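Local coordinates for protein polyphosphate kinase (Porphyromonas gingivalis, PDB 2O8R) that probably catalyses the reversible transfer of the terminal phosphate of ATP to a growing chain of inorganic polyphosphate, with magnesium as cofactor, at residues R116-A121 / F203-F208; S507-A512 / T629-L634; S598-F603 / V611-A616. The protein carries 3 engineered substitutions. All blocks are in the same frame, centred on the assembly; numbering follows the deposited sequence.

In the fold
Interactions 2 and 3 sit side by side in one mixed sheet of the second phospholipase D-like C-terminal domain, their centres 9 Å apart. Strand 629-632 lies between strands 510-511 and 610-614, and the two contacts join where Thr629 O meets Ser614 OG at 2.7 Å. Both border the predicted active site: the side chain of Arg599 comes within about 4 Å of that of His439, the predicted phosphohistidine, and that of Thr629 within about 8 Å. Interaction 1 is remote, its centre about 54 Å from that of interaction 2 and about 47 Å from that of interaction 3. There 116-121 and 203-208 pair within a separate three-stranded sheet near two sulfates.

Interaction 1. Residues R116-A121 / F203-F208; sequences RLRTHA and FYYYSF. With SO4 (sulfate ion), chain J; SO4 (sulfate ion), chain H.
A short parallel strand pair joins strand 115-118, which follows helix 83-112, to the central strand 204-208 of a three-stranded sheet, and Arg116, Tyr205 and Arg118 share its sulfate-binding face. The backbones are tied by Arg116 N to Tyr204 O (2.8 Å), Tyr206 N to Arg116 O (2.8 Å) and Arg118 N to Tyr206 O (2.8 Å). Arg116 CD lies over one face of the Phe203 ring, 3.9 Å from its centroid, in a CH-pi contact. Bends at chi2 (132°) and chi3 (109°) carry the Arg116 guanidinium past that ring to two sulfates. Tyr205 CD1 lies over one face of the Arg118 guanidinium, offset toward its rim, the planes 26° apart, so an aromatic side chain suits a place beside a flat cation. Arg116 NH2 gives a weak bond to O1 of one sulfate, whose O4 is also approached by Arg118 NH1. The second sulfate is held through O4 by Thr119 N at 2.6 Å and through O3 by His120 N at 2.7 Å. On the other side of the sheet Leu117 CD1 packs on Tyr206 CB at 3.8 Å, and Leu117 CG meets Phe208 CE2. Two arginines and backbone N-H groups, those of Thr119 and His120 with Thr123 and His124 adding theirs, make a local anion-binding surface, whose positive charge is probably offset by the sulfates, likely from the crystallisation liquor.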
loop_
_atom_site.group_PDB
_atom_site.type_symbol
_atom_site.label_atom_id
_atom_site.label_comp_id
_atom_site.label_asym_id
_atom_site.label_seq_id
_atom_site.Cartn_x
_atom_site.Cartn_y
_atom_site.Cartn_z
ATOM N N ARG A 116 22.702 -8.014 -18.826
ATOM C CA ARG A 116 23.331 -6.812 -19.345
ATOM C C ARG A 116 22.528 -5.601 -18.924
ATOM O O ARG A 116 21.422 -5.351 -19.415
ATOM C CB ARG A 116 23.534 -6.879 -20.856
ATOM C CG ARG A 116 24.674 -5.994 -21.345
ATOM C CD ARG A 116 25.614 -6.751 -22.284
ATOM N NE ARG A 116 25.499 -6.327 -23.673
ATOM C CZ ARG A 116 26.205 -5.337 -24.211
ATOM N NH1 ARG A 116 27.081 -4.662 -23.477
ATOM N NH2 ARG A 116 26.035 -5.015 -25.486
ATOM N N LEU A 117 23.072 -4.885 -17.950
ATOM C CA LEU A 117 22.482 -3.644 -17.529
ATOM C C LEU A 117 23.196 -2.623 -18.358
ATOM O O LEU A 117 24.378 -2.360 -18.148
ATOM C CB LEU A 117 22.708 -3.395 -16.038
ATOM C CG LEU A 117 22.164 -2.049 -15.523
ATOM C CD1 LEU A 117 20.725 -1.811 -15.974
ATOM C CD2 LEU A 117 22.256 -1.955 -14.015
ATOM N N ARG A 118 22.493 -2.069 -19.328
ATOM C CA ARG A 118 23.147 -1.201 -20.281
ATOM C C ARG A 118 23.438 0.150 -19.687
ATOM O O ARG A 118 22.615 0.750 -18.988
ATOM C CB ARG A 118 22.367 -1.096 -21.597
ATOM C CG ARG A 118 22.773 -2.174 -22.600
ATOM C CD ARG A 118 22.604 -1.705 -24.038
ATOM N NE ARG A 118 21.373 -2.225 -24.614
ATOM C CZ ARG A 118 21.315 -3.302 -25.386
ATOM N NH1 ARG A 118 22.418 -3.967 -25.689
ATOM N NH2 ARG A 118 20.155 -3.713 -25.857
ATOM N N THR A 119 24.639 0.618 -19.964
ATOM C CA THR A 119 25.111 1.858 -19.406
ATOM C C THR A 119 25.255 2.887 -20.537
ATOM O O THR A 119 25.386 4.088 -20.290
ATOM C CB THR A 119 26.408 1.593 -18.638
ATOM O OG1 THR A 119 26.404 2.325 -17.410
ATOM C CG2 THR A 119 27.625 1.927 -19.473
ATOM N N HIS A 120 25.194 2.391 -21.777
ATOM C CA HIS A 120 25.115 3.216 -22.987
ATOM C C HIS A 120 23.883 2.832 -23.809
ATOM O O HIS A 120 23.158 1.893 -23.442
ATOM C CB HIS A 120 26.379 3.056 -23.826
ATOM C CG HIS A 120 27.646 3.260 -23.051
ATOM N ND1 HIS A 120 28.634 2.301 -22.972
ATOM C CD2 HIS A 120 28.080 4.308 -22.312
ATOM C CE1 HIS A 120 29.627 2.754 -22.227
ATOM N NE2 HIS A 120 29.314 3.968 -21.811
ATOM N N ALA A 121 23.645 3.546 -24.914
ATOM C CA ALA A 121 22.423 3.336 -25.731
ATOM C C ALA A 121 22.595 2.163 -26.675
ATOM O O ALA A 121 23.678 1.985 -27.223
ATOM C CB ALA A 121 22.072 4.587 -26.506
ATOM N N PHE A 203 22.093 -12.605 -23.367
ATOM C CA PHE A 203 21.748 -11.868 -22.159
ATOM C C PHE A 203 20.267 -11.556 -22.029
ATOM O O PHE A 203 19.491 -11.599 -23.002
ATOM C CB PHE A 203 22.482 -10.511 -22.111
ATOM C CG PHE A 203 23.957 -10.590 -22.365
ATOM C CD1 PHE A 203 24.815 -11.152 -21.423
ATOM C CD2 PHE A 203 24.493 -10.087 -23.542
ATOM C CE1 PHE A 203 26.185 -11.225 -21.655
ATOM C CE2 PHE A 203 25.863 -10.151 -23.787
ATOM C CZ PHE A 203 26.712 -10.721 -22.840
ATOM N N TYR A 204 19.900 -11.236 -20.794
ATOM C CA TYR A 204 18.740 -10.422 -20.496
ATOM C C TYR A 204 19.217 -8.969 -20.520
ATOM O O TYR A 204 20.342 -8.668 -20.100
ATOM C CB TYR A 204 18.197 -10.779 -19.125
ATOM C CG TYR A 204 17.428 -12.070 -19.113
ATOM C CD1 TYR A 204 16.053 -12.069 -19.283
ATOM C CD2 TYR A 204 18.066 -13.287 -18.917
ATOM C CE1 TYR A 204 15.332 -13.241 -19.275
ATOM C CE2 TYR A 204 17.348 -14.476 -18.905
ATOM C CZ TYR A 204 15.978 -14.438 -19.096
ATOM O OH TYR A 204 15.227 -15.590 -19.097
ATOM N N TYR A 205 18.373 -8.072 -21.022
ATOM C CA TYR A 205 18.778 -6.694 -21.206
ATOM C C TYR A 205 17.991 -5.768 -20.311
ATOM O O TYR A 205 16.780 -5.943 -20.144
ATOM C CB TYR A 205 18.624 -6.285 -22.664
ATOM C CG TYR A 205 19.570 -7.037 -23.560
ATOM C CD1 TYR A 205 20.871 -6.579 -23.771
ATOM C CD2 TYR A 205 19.176 -8.225 -24.175
ATOM C CE1 TYR A 205 21.751 -7.280 -24.582
ATOM C CE2 TYR A 205 20.042 -8.925 -24.985
ATOM C CZ TYR A 205 21.327 -8.451 -25.185
ATOM O OH TYR A 205 22.177 -9.161 -25.995
ATOM N N TYR A 206 18.682 -4.794 -19.718
ATOM C CA TYR A 206 17.999 -3.765 -18.954
ATOM C C TYR A 206 18.542 -2.386 -19.252
ATOM O O TYR A 206 19.717 -2.215 -19.579
ATOM C CB TYR A 206 18.085 -4.058 -17.459
ATOM C CG TYR A 206 17.455 -5.364 -17.088
ATOM C CD1 TYR A 206 16.073 -5.474 -16.964
ATOM C CD2 TYR A 206 18.236 -6.499 -16.875
ATOM C CE1 TYR A 206 15.479 -6.673 -16.624
ATOM C CE2 TYR A 206 17.651 -7.713 -16.538
ATOM C CZ TYR A 206 16.269 -7.790 -16.417
ATOM O OH TYR A 206 15.670 -8.979 -16.090
ATOM N N SER A 207 17.672 -1.398 -19.126
ATOM C CA SER A 207 18.055 -0.018 -19.344
ATOM C C SER A 207 17.515 0.814 -18.218
ATOM O O SER A 207 16.416 0.540 -17.727
ATOM C CB SER A 207 17.442 0.486 -20.637
ATOM O OG SER A 207 18.082 -0.095 -21.744
ATOM N N PHE A 208 18.288 1.820 -17.813
ATOM C CA PHE A 208 17.791 2.882 -16.928
ATOM C C PHE A 208 16.736 3.675 -17.683
ATOM O O PHE A 208 16.894 3.977 -18.873
ATOM C CB PHE A 208 18.907 3.853 -16.525
ATOM C CG PHE A 208 19.940 3.264 -15.589
ATOM C CD1 PHE A 208 19.877 3.507 -14.224
ATOM C CD2 PHE A 208 20.990 2.502 -16.074
ATOM C CE1 PHE A 208 20.831 2.988 -13.363
ATOM C CE2 PHE A 208 21.947 1.988 -15.219
ATOM C CZ PHE A 208 21.867 2.230 -13.861
HETATM S S SO4 J . 26.657 -0.757 -22.259
HETATM O O1 SO4 J . 26.947 -1.999 -22.970
HETATM O O2 SO4 J . 27.823 0.113 -22.329
HETATM O O3 SO4 J . 25.510 -0.104 -22.884
HETATM O O4 SO4 J . 26.379 -1.046 -20.857
HETATM S S SO4 H . 24.620 -3.286 -27.911
HETATM O O1 SO4 H . 24.772 -4.740 -27.979
HETATM O O2 SO4 H . 25.816 -2.647 -28.448
HETATM O O3 SO4 H . 23.438 -2.880 -28.678
HETATM O O4 SO4 H . 24.464 -2.871 -26.522
#

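Interaction 2. Residues S507-A512 / T629-L634; sequences SRLLVA and TACPVL
The carbonyl oxygen Leu510 O receives the N-H of Ala630 at 2.7 Å, in the carbonyl plane, and is also approached by Thr629 CA at 3.2 Å in a CA-H...O contact. The return bond runs from Leu510 N to Ala630 O at 2.8 Å, making Leu510 and Ala630 a hydrogen-bonded antiparallel pair. Within this pair Leu510 CB rests 3.8 Å from Ala630 CB. The small methyl of Ala630 fits between neighbours, since Trp601 and Ser614 also reach it. From the residue before the pair, with CG anti to the backbone nitrogen (chi1 -165°), Leu509 CD1 comes near the Ala630 carbonyl oxygen and to 4.2 Å from Cys631 SG. The pair adds an edge strand, 510-511, to the large mixed sheet of the second C-terminal domain, a member of the phospholipase D clan; strand 629-632 continues the sheet to strand 610-614. Beyond the paired residues Pro632, having no N-H to offer, lays its ring against Arg508, CG packing on Arg508 CB at 3.7 Å. Farther out, Leu634 places its two methyls over one face of the Arg508 guanidinium, CD2 lying 4.0 Å from NH1. Arg508, an exposed residue, suits this place because its aliphatic stem packs on proline while its charged end lies against Leu634 and has Asp485 as a long, weak ion pair. Asp489 accepts bonds from the backbone nitrogens of Ser507, Arg508 and Leu509, fixing the approach to the strand.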
loop_
_atom_site.group_PDB
_atom_site.type_symbol
_atom_site.label_atom_id
_atom_site.label_comp_id
_atom_site.label_asym_id
_atom_site.label_seq_id
_atom_site.Cartn_x
_atom_site.Cartn_y
_atom_site.Cartn_z
ATOM N N SER A 507 10.033 -6.944 40.113
ATOM C CA SER A 507 10.752 -8.087 40.705
ATOM C C SER A 507 12.000 -8.489 39.935
ATOM O O SER A 507 13.050 -8.725 40.523
ATOM C CB SER A 507 9.849 -9.320 40.827
ATOM O OG SER A 507 8.629 -9.016 41.470
ATOM N N ARG A 508 11.867 -8.615 38.621
ATOM C CA ARG A 508 12.958 -9.122 37.797
ATOM C C ARG A 508 13.159 -8.234 36.589
ATOM O O ARG A 508 14.259 -8.149 36.056
ATOM C CB ARG A 508 12.657 -10.535 37.312
ATOM C CG ARG A 508 12.223 -11.511 38.392
ATOM C CD ARG A 508 13.398 -12.045 39.151
ATOM N NE ARG A 508 13.107 -13.341 39.747
ATOM C CZ ARG A 508 14.042 -14.198 40.146
ATOM N NH1 ARG A 508 15.327 -13.896 40.004
ATOM N NH2 ARG A 508 13.690 -15.360 40.679
ATOM N N LEU A 509 12.085 -7.572 36.171
ATOM C CA LEU A 509 12.092 -6.748 34.967
ATOM C C LEU A 509 12.900 -5.468 35.142
ATOM O O LEU A 509 12.961 -4.913 36.231
ATOM C CB LEU A 509 10.656 -6.397 34.598
ATOM C CG LEU A 509 10.376 -5.850 33.207
ATOM C CD1 LEU A 509 10.857 -6.866 32.187
ATOM C CD2 LEU A 509 8.884 -5.505 33.046
ATOM N N LEU A 510 13.518 -5.001 34.067
ATOM C CA LEU A 510 14.201 -3.714 34.092
ATOM C C LEU A 510 13.536 -2.722 33.166
ATOM O O LEU A 510 13.515 -2.930 31.954
ATOM C CB LEU A 510 15.643 -3.869 33.646
ATOM C CG LEU A 510 16.503 -4.833 34.434
ATOM C CD1 LEU A 510 17.933 -4.669 33.957
ATOM C CD2 LEU A 510 16.379 -4.520 35.907
ATOM N N VAL A 511 13.009 -1.642 33.733
ATOM C CA VAL A 511 12.375 -0.584 32.947
ATOM C C VAL A 511 13.158 0.732 33.015
ATOM O O VAL A 511 13.650 1.124 34.067
ATOM C CB VAL A 511 10.919 -0.360 33.374
ATOM C CG1 VAL A 511 10.206 0.554 32.391
ATOM C CG2 VAL A 511 10.183 -1.701 33.464
ATOM N N ALA A 512 13.289 1.392 31.874
ATOM C CA ALA A 512 14.039 2.633 31.781
ATOM C C ALA A 512 13.298 3.742 32.514
ATOM O O ALA A 512 12.069 3.761 32.538
ATOM C CB ALA A 512 14.263 3.003 30.317
ATOM N N THR A 629 12.594 -1.817 27.934
ATOM C CA THR A 629 12.653 -2.975 28.822
ATOM C C THR A 629 13.931 -3.783 28.683
ATOM O O THR A 629 14.550 -3.831 27.616
ATOM C CB THR A 629 11.476 -3.939 28.618
ATOM O OG1 THR A 629 11.372 -4.294 27.227
ATOM C CG2 THR A 629 10.195 -3.311 29.105
ATOM N N ALA A 630 14.319 -4.414 29.784
ATOM C CA ALA A 630 15.294 -5.486 29.741
ATOM C C ALA A 630 14.815 -6.587 30.670
ATOM O O ALA A 630 14.234 -6.324 31.729
ATOM C CB ALA A 630 16.671 -4.994 30.141
ATOM N N CYS A 631 15.056 -7.825 30.261
ATOM C CA CYS A 631 14.555 -8.972 30.988
ATOM C C CYS A 631 15.630 -10.031 31.208
ATOM O O CYS A 631 16.356 -10.381 30.274
ATOM C CB CYS A 631 13.411 -9.580 30.217
ATOM S SG CYS A 631 12.407 -10.638 31.203
ATOM N N PRO A 632 15.753 -10.522 32.460
ATOM C CA PRO A 632 16.576 -11.667 32.813
ATOM C C PRO A 632 16.054 -12.936 32.179
ATOM O O PRO A 632 14.841 -13.165 32.150
ATOM C CB PRO A 632 16.395 -11.775 34.328
ATOM C CG PRO A 632 15.129 -11.106 34.601
ATOM C CD PRO A 632 15.112 -9.952 33.652
ATOM N N VAL A 633 16.972 -13.742 31.668
ATOM C CA VAL A 633 16.652 -15.056 31.186
ATOM C C VAL A 633 16.885 -15.978 32.381
ATOM O O VAL A 633 18.026 -16.252 32.738
ATOM C CB VAL A 633 17.574 -15.408 30.028
ATOM C CG1 VAL A 633 17.244 -16.780 29.453
ATOM C CG2 VAL A 633 17.481 -14.342 28.966
ATOM N N LEU A 634 15.808 -16.425 33.021
ATOM C CA LEU A 634 15.923 -17.217 34.260
ATOM C C LEU A 634 16.252 -18.697 34.070
ATOM O O LEU A 634 17.017 -19.276 34.842
ATOM C CB LEU A 634 14.662 -17.080 35.108
ATOM C CG LEU A 634 14.421 -15.620 35.489
ATOM C CD1 LEU A 634 13.207 -15.511 36.350
ATOM C CD2 LEU A 634 15.640 -15.008 36.187
#

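Interaction 3. Residues S598-F603 / V611-A616; sequences SRIWCF and VFISSA. With SO4 (sulfate ion), chain F.
The Arg599 guanidinium has Ser615 O over one face and a sulfate at its edge, while farther along the six-membered ring of Trp601 meets the Phe612 ring obliquely, the planes 44° apart. Trp601 and Phe612 lie on an antiparallel beta hairpin, strands 600-603 and 610-614, inside the large sheet of the second phospholipase D-like domain, and Arg599 and Ser615 flank its open end. Its backbones are joined by Ser614 N to Arg599 O, Trp601 N to Phe612 O, and Phe612 N to Trp601 O at 2.6 Å. Trp601 CE3 packs on Phe612 CB at 3.6 Å, and CZ2 reaches Ser614 CB at 3.7 Å, so the broad indole spans two residues of the facing strand. Phe603 presents its ring edge to Phe612 CD2, and helix 516-532 adds to the apolar cover on this side. The opposite face carries branched or small apolar side chains, with Ile600 CG2 against Val611 CG1 at 4.0 Å and Cys602 SG against Val611 CG2 at 3.8 Å; helix 636-651 packs there. Both Arg599 NH1 (2.9 Å) and NH2 (2.8 Å) donate to sulfate O4, while NE forms a salt bridge with Asp617, which holds the guanidinium's rotation. The same sulfate, probably from the crystallisation liquor, is bonded to His597, a predicted ATP-binding residue, consistent with a phosphate site. Ser614 OG accepts from Ala616 N at 2.9 Å, closing an ST turn, and also bonds with Thr629 O.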
loop_
_atom_site.group_PDB
_atom_site.type_symbol
_atom_site.label_atom_id
_atom_site.label_comp_id
_atom_site.label_asym_id
_atom_site.label_seq_id
_atom_site.Cartn_x
_atom_site.Cartn_y
_atom_site.Cartn_z
ATOM N N SER A 598 19.416 -7.982 17.613
ATOM C CA SER A 598 19.310 -8.388 19.016
ATOM C C SER A 598 20.068 -7.429 19.923
ATOM O O SER A 598 21.122 -6.883 19.552
ATOM C CB SER A 598 19.864 -9.801 19.219
ATOM O OG SER A 598 19.013 -10.774 18.651
ATOM N N ARG A 599 19.513 -7.216 21.110
ATOM C CA ARG A 599 20.227 -6.527 22.180
ATOM C C ARG A 599 20.271 -7.457 23.380
ATOM O O ARG A 599 19.233 -7.774 23.975
ATOM C CB ARG A 599 19.541 -5.212 22.523
ATOM C CG ARG A 599 19.329 -4.313 21.323
ATOM C CD ARG A 599 18.071 -3.514 21.477
ATOM N NE ARG A 599 18.019 -2.446 20.497
ATOM C CZ ARG A 599 17.018 -2.244 19.647
ATOM N NH1 ARG A 599 15.955 -3.031 19.666
ATOM N NH2 ARG A 599 17.080 -1.235 18.784
ATOM N N ILE A 600 21.472 -7.919 23.719
ATOM C CA ILE A 600 21.645 -8.964 24.729
ATOM C C ILE A 600 22.823 -8.654 25.648
ATOM O O ILE A 600 23.872 -8.212 25.180
ATOM C CB ILE A 600 21.866 -10.341 24.063
ATOM C CG1 ILE A 600 20.579 -10.819 23.382
ATOM C CG2 ILE A 600 22.359 -11.364 25.090
ATOM C CD1 ILE A 600 20.703 -12.150 22.629
ATOM N N TRP A 601 22.651 -8.868 26.950
ATOM C CA TRP A 601 23.733 -8.613 27.908
ATOM C C TRP A 601 24.043 -9.858 28.733
ATOM O O TRP A 601 23.141 -10.477 29.293
ATOM C CB TRP A 601 23.409 -7.454 28.867
ATOM C CG TRP A 601 22.663 -6.269 28.299
ATOM C CD1 TRP A 601 22.764 -5.740 27.033
ATOM C CD2 TRP A 601 21.738 -5.429 29.006
ATOM N NE1 TRP A 601 21.942 -4.643 26.910
ATOM C CE2 TRP A 601 21.298 -4.433 28.101
ATOM C CE3 TRP A 601 21.230 -5.429 30.311
ATOM C CZ2 TRP A 601 20.371 -3.461 28.456
ATOM C CZ3 TRP A 601 20.309 -4.446 30.670
ATOM C CH2 TRP A 601 19.895 -3.479 29.747
ATOM N N CYS A 602 25.324 -10.209 28.802
ATOM C CA CYS A 602 25.801 -11.318 29.619
ATOM C C CYS A 602 26.853 -10.857 30.594
ATOM O O CYS A 602 27.914 -10.372 30.198
ATOM C CB CYS A 602 26.411 -12.401 28.746
ATOM S SG CYS A 602 25.287 -12.943 27.505
ATOM N N PHE A 603 26.561 -11.017 31.872
ATOM C CA PHE A 603 27.546 -10.737 32.910
ATOM C C PHE A 603 28.001 -12.041 33.561
ATOM O O PHE A 603 27.175 -12.809 34.067
ATOM C CB PHE A 603 26.962 -9.790 33.950
ATOM C CG PHE A 603 26.502 -8.463 33.381
ATOM C CD1 PHE A 603 27.320 -7.345 33.454
ATOM C CD2 PHE A 603 25.242 -8.331 32.796
ATOM C CE1 PHE A 603 26.899 -6.121 32.951
ATOM C CE2 PHE A 603 24.819 -7.113 32.295
ATOM C CZ PHE A 603 25.650 -6.006 32.370
ATOM N N VAL A 611 21.960 -13.365 32.090
ATOM C CA VAL A 611 21.750 -12.921 30.724
ATOM C C VAL A 611 20.493 -12.076 30.600
ATOM O O VAL A 611 19.419 -12.470 31.066
ATOM C CB VAL A 611 21.696 -14.100 29.751
ATOM C CG1 VAL A 611 21.448 -13.614 28.330
ATOM C CG2 VAL A 611 22.988 -14.898 29.834
ATOM N N PHE A 612 20.634 -10.906 29.980
ATOM C CA PHE A 612 19.479 -10.057 29.727
ATOM C C PHE A 612 19.185 -9.899 28.249
ATOM O O PHE A 612 20.092 -9.858 27.419
ATOM C CB PHE A 612 19.662 -8.691 30.358
ATOM C CG PHE A 612 19.696 -8.714 31.850
ATOM C CD1 PHE A 612 18.534 -8.519 32.584
ATOM C CD2 PHE A 612 20.890 -8.925 32.524
ATOM C CE1 PHE A 612 18.562 -8.536 33.966
ATOM C CE2 PHE A 612 20.927 -8.949 33.898
ATOM C CZ PHE A 612 19.762 -8.751 34.620
ATOM N N ILE A 613 17.894 -9.818 27.946
ATOM C CA ILE A 613 17.380 -9.532 26.616
ATOM C C ILE A 613 16.777 -8.131 26.677
ATOM O O ILE A 613 15.959 -7.855 27.570
ATOM C CB ILE A 613 16.307 -10.590 26.239
ATOM C CG1 ILE A 613 16.971 -11.782 25.567
ATOM C CG2 ILE A 613 15.212 -10.047 25.326
ATOM C CD1 ILE A 613 16.027 -12.936 25.388
ATOM N N SER A 614 17.187 -7.236 25.768
ATOM C CA SER A 614 16.667 -5.861 25.829
ATOM C C SER A 614 16.015 -5.275 24.589
ATOM O O SER A 614 16.247 -5.712 23.464
ATOM C CB SER A 614 17.734 -4.889 26.325
ATOM O OG SER A 614 17.122 -3.652 26.666
ATOM N N SER A 615 15.191 -4.259 24.830
ATOM C CA SER A 615 14.623 -3.432 23.776
ATOM C C SER A 615 15.522 -2.238 23.486
ATOM O O SER A 615 15.419 -1.622 22.433
ATOM C CB SER A 615 13.234 -2.934 24.179
ATOM O OG SER A 615 13.331 -1.966 25.204
ATOM N N ALA A 616 16.414 -1.922 24.416
ATOM C CA ALA A 616 17.258 -0.736 24.294
ATOM C C ALA A 616 18.682 -1.025 23.839
ATOM O O ALA A 616 19.284 -2.019 24.247
ATOM C CB ALA A 616 17.292 0.015 25.615
HETATM S S SO4 F . 14.186 -0.394 16.752
HETATM O O1 SO4 F . 14.518 -1.173 15.562
HETATM O O2 SO4 F . 14.966 0.853 16.740
HETATM O O3 SO4 F . 12.758 -0.085 16.747
HETATM O O4 SO4 F . 14.438 -1.195 17.946
#